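Local coordinates for protein phospholethanolamine N-methyltransferase 2 (Haemonchus contortus, PDB 4KRI) that probably transfers methyl groups from S-adenosylmethionine to phosphomonomethylethanolamine in the nematode route to phosphocholine, at residues Q9-L14 with A66-Q71; I101-L106 with W154-W159. One frame throughout, in Å; residues are numbered along the deposited sequence.

How the interactions relate
Both contacts lie in the N-terminal part of this di-domain enzyme, their centres about 10 Å apart and on the same side of the chain's centre. Interaction 1 closes before interaction 2 opens: helix 5-18 packs on strand 64-70, and then strand 98-105 pairs with strand 156-166. Strands 64-70 and 98-105 are parallel neighbours in the same sheet, joined where Val69 N and O probably bond to Ile101 O and Arg103 N. Leu10 CD2 also meets Ile158 CD1 at 3.6 Å, so helix 5-18 spans strands from both contacts. Together they build one continuous helix-on-sheet core, while the ligand-binding residues begin later, at residue 176.

Interaction 1 of 2, residues Q9-L14 with A66-Q71; sequences QLIECL and ALIVNQ
The side-chain oxygen OD1 of Asn70 accepts a hydrogen bond from Arg103 NH1, and from the helix Leu10 brings its CD1 methyl to 3.9 Å from that same OD1. The two side chains cross at about a right angle, so a leucine methyl rests against an amide whose oxygen already has a donor on the neighbouring strand. The bond from Arg103 satisfies that oxygen within a buried interface. The rest of the contact is hydrocarbon, and no hydrogen bond joins the two segments. Leu10 CD1 also lies 4.2 Å from Ile68 CG2, so this one branch bridges Asn70 and Ile68. Ile68 sends its other arm further: with chi2 extended at 169°, its CD1 reaches the CD1 of Ile11 at 3.5 Å, a close methyl-to-methyl meeting of side chains set roughly at right angles. One turn on from Leu10, Leu14 has CG opposite its backbone N (chi1 174°), which puts both its methyls against the small Ala66. There CD1 approaches Ala66 CB to 3.8 Å and CD2 to 4.0 Å. Leu10, Ile11 and Leu14 thus form one face of the helix, and Ala66, Ile68 and Asn70 are the every-second residues of the strand that point at it. Leu39 of helix 33-40 touches Leu10, Ile11 and Ile68, closing the seam from a second helix, and Gln35 of that helix touches Asn70. The axes approach to 10.3 Å and run 147° apart, closer to antiparallel than to crossed. A helix laid at this spacing over parallel strands, with aliphatic side chains between, resembles the layered alpha/beta packing of Rossmann-like methyltransferase folds, consistent with the di-domain architecture of this protein.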
loop_
_atom_site.group_PDB
_atom_site.type_symbol
_atom_site.label_atom_id
_atom_site.label_comp_id
_atom_site.label_asym_id
_atom_site.label_seq_id
_atom_site.Cartn_x
_atom_site.Cartn_y
_atom_site.Cartn_z
ATOM N N GLN A 9 -3.125 10.834 -16.278
ATOM C CA GLN A 9 -3.090 10.014 -15.072
ATOM C C GLN A 9 -3.793 10.703 -13.893
ATOM O O GLN A 9 -4.460 10.037 -13.095
ATOM C CB GLN A 9 -1.643 9.625 -14.706
ATOM C CG GLN A 9 -1.593 8.551 -13.637
ATOM C CD GLN A 9 -0.203 8.279 -13.086
ATOM O OE1 GLN A 9 0.807 8.762 -13.612
ATOM N NE2 GLN A 9 -0.148 7.497 -12.012
ATOM N N LEU A 10 -3.664 12.029 -13.789
ATOM C CA LEU A 10 -4.346 12.756 -12.717
ATOM C C LEU A 10 -5.854 12.555 -12.819
ATOM O O LEU A 10 -6.529 12.348 -11.805
ATOM C CB LEU A 10 -4.020 14.255 -12.749
ATOM C CG LEU A 10 -2.567 14.612 -12.456
ATOM C CD1 LEU A 10 -2.403 16.116 -12.376
ATOM C CD2 LEU A 10 -2.127 13.958 -11.165
ATOM N N ILE A 11 -6.375 12.611 -14.043
ATOM C CA ILE A 11 -7.813 12.433 -14.254
ATOM C C ILE A 11 -8.227 10.980 -14.043
ATOM O O ILE A 11 -9.330 10.709 -13.552
ATOM C CB ILE A 11 -8.248 12.946 -15.656
ATOM C CG1 ILE A 11 -7.933 14.434 -15.792
ATOM C CG2 ILE A 11 -9.731 12.705 -15.903
ATOM C CD1 ILE A 11 -8.343 15.236 -14.591
ATOM N N GLU A 12 -7.347 10.038 -14.375
ATOM C CA GLU A 12 -7.642 8.636 -14.069
ATOM C C GLU A 12 -7.777 8.417 -12.561
ATOM O O GLU A 12 -8.660 7.682 -12.116
ATOM C CB GLU A 12 -6.574 7.698 -14.654
ATOM C CG GLU A 12 -6.619 7.613 -16.175
ATOM C CD GLU A 12 -5.298 7.141 -16.770
ATOM O OE1 GLU A 12 -4.361 6.861 -15.990
ATOM O OE2 GLU A 12 -5.208 7.047 -18.011
ATOM N N CYS A 13 -6.906 9.058 -11.784
ATOM C CA CYS A 13 -6.999 8.993 -10.324
ATOM C C CYS A 13 -8.348 9.501 -9.819
ATOM O O CYS A 13 -8.938 8.916 -8.897
ATOM C CB CYS A 13 -5.865 9.778 -9.672
ATOM S SG CYS A 13 -4.240 8.997 -9.868
ATOM N N LEU A 14 -8.838 10.576 -10.422
ATOM C CA LEU A 14 -10.149 11.122 -10.070
ATOM C C LEU A 14 -11.225 10.071 -10.332
ATOM O O LEU A 14 -12.095 9.827 -9.494
ATOM C CB LEU A 14 -10.433 12.405 -10.873
ATOM C CG LEU A 14 -11.842 12.987 -10.698
ATOM C CD1 LEU A 14 -12.135 13.301 -9.217
ATOM C CD2 LEU A 14 -12.014 14.234 -11.570
ATOM N N ALA A 66 -14.486 18.367 -7.635
ATOM C CA ALA A 66 -13.103 17.917 -7.649
ATOM C C ALA A 66 -12.212 19.128 -7.699
ATOM O O ALA A 66 -12.525 20.120 -8.357
ATOM C CB ALA A 66 -12.821 17.016 -8.854
ATOM N N LEU A 67 -11.101 19.030 -6.984
ATOM C CA LEU A 67 -10.072 20.041 -7.006
ATOM C C LEU A 67 -8.783 19.328 -7.369
ATOM O O LEU A 67 -8.363 18.396 -6.671
ATOM C CB LEU A 67 -9.937 20.647 -5.610
ATOM C CG LEU A 67 -8.798 21.651 -5.437
ATOM C CD1 LEU A 67 -8.955 22.848 -6.375
ATOM C CD2 LEU A 67 -8.753 22.100 -3.993
ATOM N N ILE A 68 -8.162 19.751 -8.465
ATOM C CA ILE A 68 -6.910 19.157 -8.914
ATOM C C ILE A 68 -5.800 20.157 -8.665
ATOM O O ILE A 68 -5.853 21.276 -9.163
ATOM C CB ILE A 68 -6.976 18.838 -10.417
ATOM C CG1 ILE A 68 -8.180 17.924 -10.691
ATOM C CG2 ILE A 68 -5.693 18.174 -10.880
ATOM C CD1 ILE A 68 -8.499 17.771 -12.154
ATOM N N VAL A 69 -4.802 19.762 -7.878
ATOM C CA VAL A 69 -3.732 20.672 -7.503
ATOM C C VAL A 69 -2.441 20.088 -8.037
ATOM O O VAL A 69 -2.025 19.004 -7.629
ATOM C CB VAL A 69 -3.643 20.839 -5.973
ATOM C CG1 VAL A 69 -2.515 21.801 -5.588
ATOM C CG2 VAL A 69 -4.960 21.359 -5.433
ATOM N N ASN A 70 -1.804 20.803 -8.953
ATOM C CA ASN A 70 -0.693 20.228 -9.695
ATOM C C ASN A 70 0.588 21.064 -9.588
ATOM O O ASN A 70 0.665 22.164 -10.129
ATOM C CB ASN A 70 -1.092 20.074 -11.169
ATOM C CG ASN A 70 -0.066 19.307 -11.971
ATOM O OD1 ASN A 70 0.615 18.425 -11.440
ATOM N ND2 ASN A 70 0.052 19.628 -13.247
ATOM N N GLN A 71 1.571 20.537 -8.856
ATOM C CA GLN A 71 2.875 21.195 -8.685
ATOM C C GLN A 71 2.751 22.614 -8.140
ATOM O O GLN A 71 3.429 23.528 -8.606
ATOM C CB GLN A 71 3.661 21.199 -9.997
ATOM C CG GLN A 71 4.018 19.801 -10.499
ATOM C CD GLN A 71 5.239 19.170 -9.800
ATOM O OE1 GLN A 71 5.340 19.121 -8.556
ATOM N NE2 GLN A 71 6.170 18.664 -10.615
#

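Interaction 2 of 2, residues I101-L106 with W154-W159; sequences ILRQDL and WLDFIW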
loop_
_atom_site.group_PDB
_atom_site.type_symbol
_atom_site.label_atom_id
_atom_site.label_comp_id
_atom_site.label_asym_id
_atom_site.label_seq_id
_atom_site.Cartn_x
_atom_site.Cartn_y
_atom_site.Cartn_z
ATOM N N ILE A 101 -7.320 15.765 -5.848
ATOM C CA ILE A 101 -6.212 15.071 -6.489
ATOM C C ILE A 101 -5.020 16.012 -6.399
ATOM O O ILE A 101 -5.035 17.099 -6.975
ATOM C CB ILE A 101 -6.515 14.776 -7.974
ATOM C CG1 ILE A 101 -7.782 13.916 -8.119
ATOM C CG2 ILE A 101 -5.320 14.092 -8.636
ATOM C CD1 ILE A 101 -7.717 12.547 -7.379
ATOM N N LEU A 102 -3.997 15.616 -5.651
ATOM C CA LEU A 102 -2.878 16.496 -5.392
ATOM C C LEU A 102 -1.603 15.859 -5.917
ATOM O O LEU A 102 -1.219 14.778 -5.481
ATOM C CB LEU A 102 -2.751 16.769 -3.886
ATOM C CG LEU A 102 -1.432 17.412 -3.436
ATOM C CD1 LEU A 102 -1.362 18.838 -3.879
ATOM C CD2 LEU A 102 -1.272 17.317 -1.924
ATOM N N ARG A 103 -0.958 16.523 -6.867
ATOM C CA ARG A 103 0.285 16.025 -7.432
ATOM C C ARG A 103 1.417 16.929 -6.969
ATOM O O ARG A 103 1.397 18.140 -7.196
ATOM C CB ARG A 103 0.210 16.032 -8.968
ATOM C CG ARG A 103 1.425 15.428 -9.714
ATOM C CD ARG A 103 2.626 16.386 -9.769
ATOM N NE ARG A 103 3.664 15.910 -10.676
ATOM C CZ ARG A 103 3.739 16.232 -11.964
ATOM N NH1 ARG A 103 2.847 17.049 -12.517
ATOM N NH2 ARG A 103 4.719 15.741 -12.702
ATOM N N GLN A 104 2.414 16.341 -6.328
ATOM C CA GLN A 104 3.584 17.091 -5.919
ATOM C C GLN A 104 4.809 16.207 -6.029
ATOM O O GLN A 104 4.824 15.097 -5.492
ATOM C CB GLN A 104 3.414 17.592 -4.482
ATOM C CG GLN A 104 4.557 18.461 -3.983
ATOM C CD GLN A 104 4.641 19.788 -4.706
ATOM O OE1 GLN A 104 3.621 20.399 -5.033
ATOM N NE2 GLN A 104 5.865 20.239 -4.974
ATOM N N ASP A 105 5.835 16.706 -6.722
ATOM C CA ASP A 105 7.107 15.991 -6.851
ATOM C C ASP A 105 7.930 16.157 -5.576
ATOM O O ASP A 105 8.187 17.288 -5.147
ATOM C CB ASP A 105 7.875 16.538 -8.050
ATOM C CG ASP A 105 9.184 15.818 -8.295
ATOM O OD1 ASP A 105 9.379 14.692 -7.782
ATOM O OD2 ASP A 105 10.020 16.390 -9.020
ATOM N N LEU A 106 8.338 15.045 -4.964
ATOM C CA LEU A 106 9.132 15.095 -3.738
ATOM C C LEU A 106 10.590 14.662 -3.967
ATOM O O LEU A 106 11.321 14.414 -3.014
ATOM C CB LEU A 106 8.480 14.255 -2.625
ATOM C CG LEU A 106 7.086 14.690 -2.148
ATOM C CD1 LEU A 106 6.623 13.795 -1.015
ATOM C CD2 LEU A 106 7.095 16.129 -1.693
ATOM N N TRP A 154 10.929 8.126 -8.941
ATOM C CA TRP A 154 9.889 7.333 -8.284
ATOM C C TRP A 154 9.226 8.110 -7.152
ATOM O O TRP A 154 8.336 7.588 -6.476
ATOM C CB TRP A 154 10.492 6.028 -7.717
ATOM C CG TRP A 154 10.706 4.908 -8.735
ATOM C CD1 TRP A 154 9.902 3.804 -8.916
ATOM C CD2 TRP A 154 11.784 4.780 -9.687
ATOM N NE1 TRP A 154 10.413 3.017 -9.926
ATOM C CE2 TRP A 154 11.559 3.580 -10.405
ATOM C CE3 TRP A 154 12.907 5.563 -10.002
ATOM C CZ2 TRP A 154 12.421 3.152 -11.424
ATOM C CZ3 TRP A 154 13.759 5.132 -11.012
ATOM C CH2 TRP A 154 13.510 3.930 -11.711
ATOM N N LEU A 155 9.650 9.357 -6.950
ATOM C CA LEU A 155 9.133 10.160 -5.838
ATOM C C LEU A 155 8.252 11.332 -6.281
ATOM O O LEU A 155 8.170 12.365 -5.600
ATOM C CB LEU A 155 10.287 10.676 -4.978
ATOM C CG LEU A 155 11.254 9.593 -4.516
ATOM C CD1 LEU A 155 12.444 10.263 -3.833
ATOM C CD2 LEU A 155 10.560 8.599 -3.578
ATOM N N ASP A 156 7.583 11.168 -7.411
ATOM C CA ASP A 156 6.648 12.178 -7.899
ATOM C C ASP A 156 5.271 11.614 -7.537
ATOM O O ASP A 156 4.853 10.598 -8.087
ATOM C CB ASP A 156 6.839 12.346 -9.416
ATOM C CG ASP A 156 6.196 13.599 -9.962
ATOM O OD1 ASP A 156 5.484 14.295 -9.195
ATOM O OD2 ASP A 156 6.393 13.895 -11.174
ATOM N N PHE A 157 4.588 12.225 -6.569
ATOM C CA PHE A 157 3.398 11.575 -5.986
ATOM C C PHE A 157 2.058 12.230 -6.323
ATOM O O PHE A 157 1.989 13.431 -6.553
ATOM C CB PHE A 157 3.561 11.485 -4.472
ATOM C CG PHE A 157 4.692 10.601 -4.049
ATOM C CD1 PHE A 157 4.601 9.228 -4.201
ATOM C CD2 PHE A 157 5.860 11.147 -3.534
ATOM C CE1 PHE A 157 5.639 8.395 -3.807
ATOM C CE2 PHE A 157 6.913 10.331 -3.148
ATOM C CZ PHE A 157 6.798 8.947 -3.284
ATOM N N ILE A 158 1.006 11.416 -6.351
ATOM C CA ILE A 158 -0.369 11.883 -6.502
ATOM C C ILE A 158 -1.158 11.371 -5.311
ATOM O O ILE A 158 -1.259 10.162 -5.110
ATOM C CB ILE A 158 -1.022 11.303 -7.752
ATOM C CG1 ILE A 158 -0.192 11.647 -8.996
ATOM C CG2 ILE A 158 -2.460 11.831 -7.902
ATOM C CD1 ILE A 158 -0.571 10.811 -10.214
ATOM N N TRP A 159 -1.719 12.274 -4.517
ATOM C CA TRP A 159 -2.626 11.852 -3.449
ATOM C C TRP A 159 -4.048 11.927 -3.960
ATOM O O TRP A 159 -4.421 12.885 -4.623
ATOM C CB TRP A 159 -2.511 12.782 -2.226
ATOM C CG TRP A 159 -1.299 12.582 -1.375
ATOM C CD1 TRP A 159 -1.229 11.902 -0.189
ATOM C CD2 TRP A 159 0.013 13.090 -1.621
ATOM N NE1 TRP A 159 0.057 11.957 0.312
ATOM C CE2 TRP A 159 0.837 12.674 -0.554
ATOM C CE3 TRP A 159 0.578 13.856 -2.647
ATOM C CZ2 TRP A 159 2.194 12.999 -0.484
ATOM C CZ3 TRP A 159 1.919 14.173 -2.578
ATOM C CH2 TRP A 159 2.712 13.743 -1.506
HETATM O O HOH W 1 8.128 16.061 -11.659
#
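Strands 101-105 and 156-159 run antiparallel, their axes 167° apart and 4.5 Å at closest, with Leu102-Trp159 and Gln104-Phe157 as hydrogen-bonded pairs and Arg103-Ile158 and Asp105-Asp156 as non-hydrogen-bonded ones. The shortest backbone link is Trp159 N to Leu102 O at 2.7 Å, and Leu106 N to Leu155 O extends the pairing just past the strand ends. On the face that carries Arg103 and Asp156, the guanidinium takes the carboxylate side-on. Arg103 NE bonds to Asp156 OD1 at 2.8 Å and NH2 to OD2 at 2.9 Å, both on the syn side of the carboxylate, with the two planes only 20° apart. The arginine chain bends at chi2 (-78°), turning its end along the strand toward Asp156 rather than straight off the sheet. Ser147 OG and a water also bond to Asp156 OD2; that water reaches Asp105 OD2 only weakly. Asp105 OD1 stands 4.2 Å from Asp156 OD1, but its own partners are Ser107 N and Asn153 ND2. Further along, Ile158 sets its CG2 methyl 3.7 Å from Ile101 CG2. The face of Leu102, Phe157 and Trp159 is mostly apolar, with Gln104 its polar member, held by Asp74 and Leu73. Leu106 CD1 touches two aromatic rings, 3.7 Å from Phe157 CD2 and, at the edge of the indole, 3.9 Å from Trp159 CH2. Leu102 runs beside Trp159, pointing the same way, while Thr119 holds the indole NE1; Met115 of the same helix, 114-124, touches both Leu106 and Phe157. One face thus carries the ion pair beside two isoleucines, the other mostly aliphatic and aromatic groups. The two-pronged grip fixes how the arginine and Asp156 are turned, and the positive charge probably offsets the proximity of two acidic groups, favouring an ionised Asp156 although it is buried.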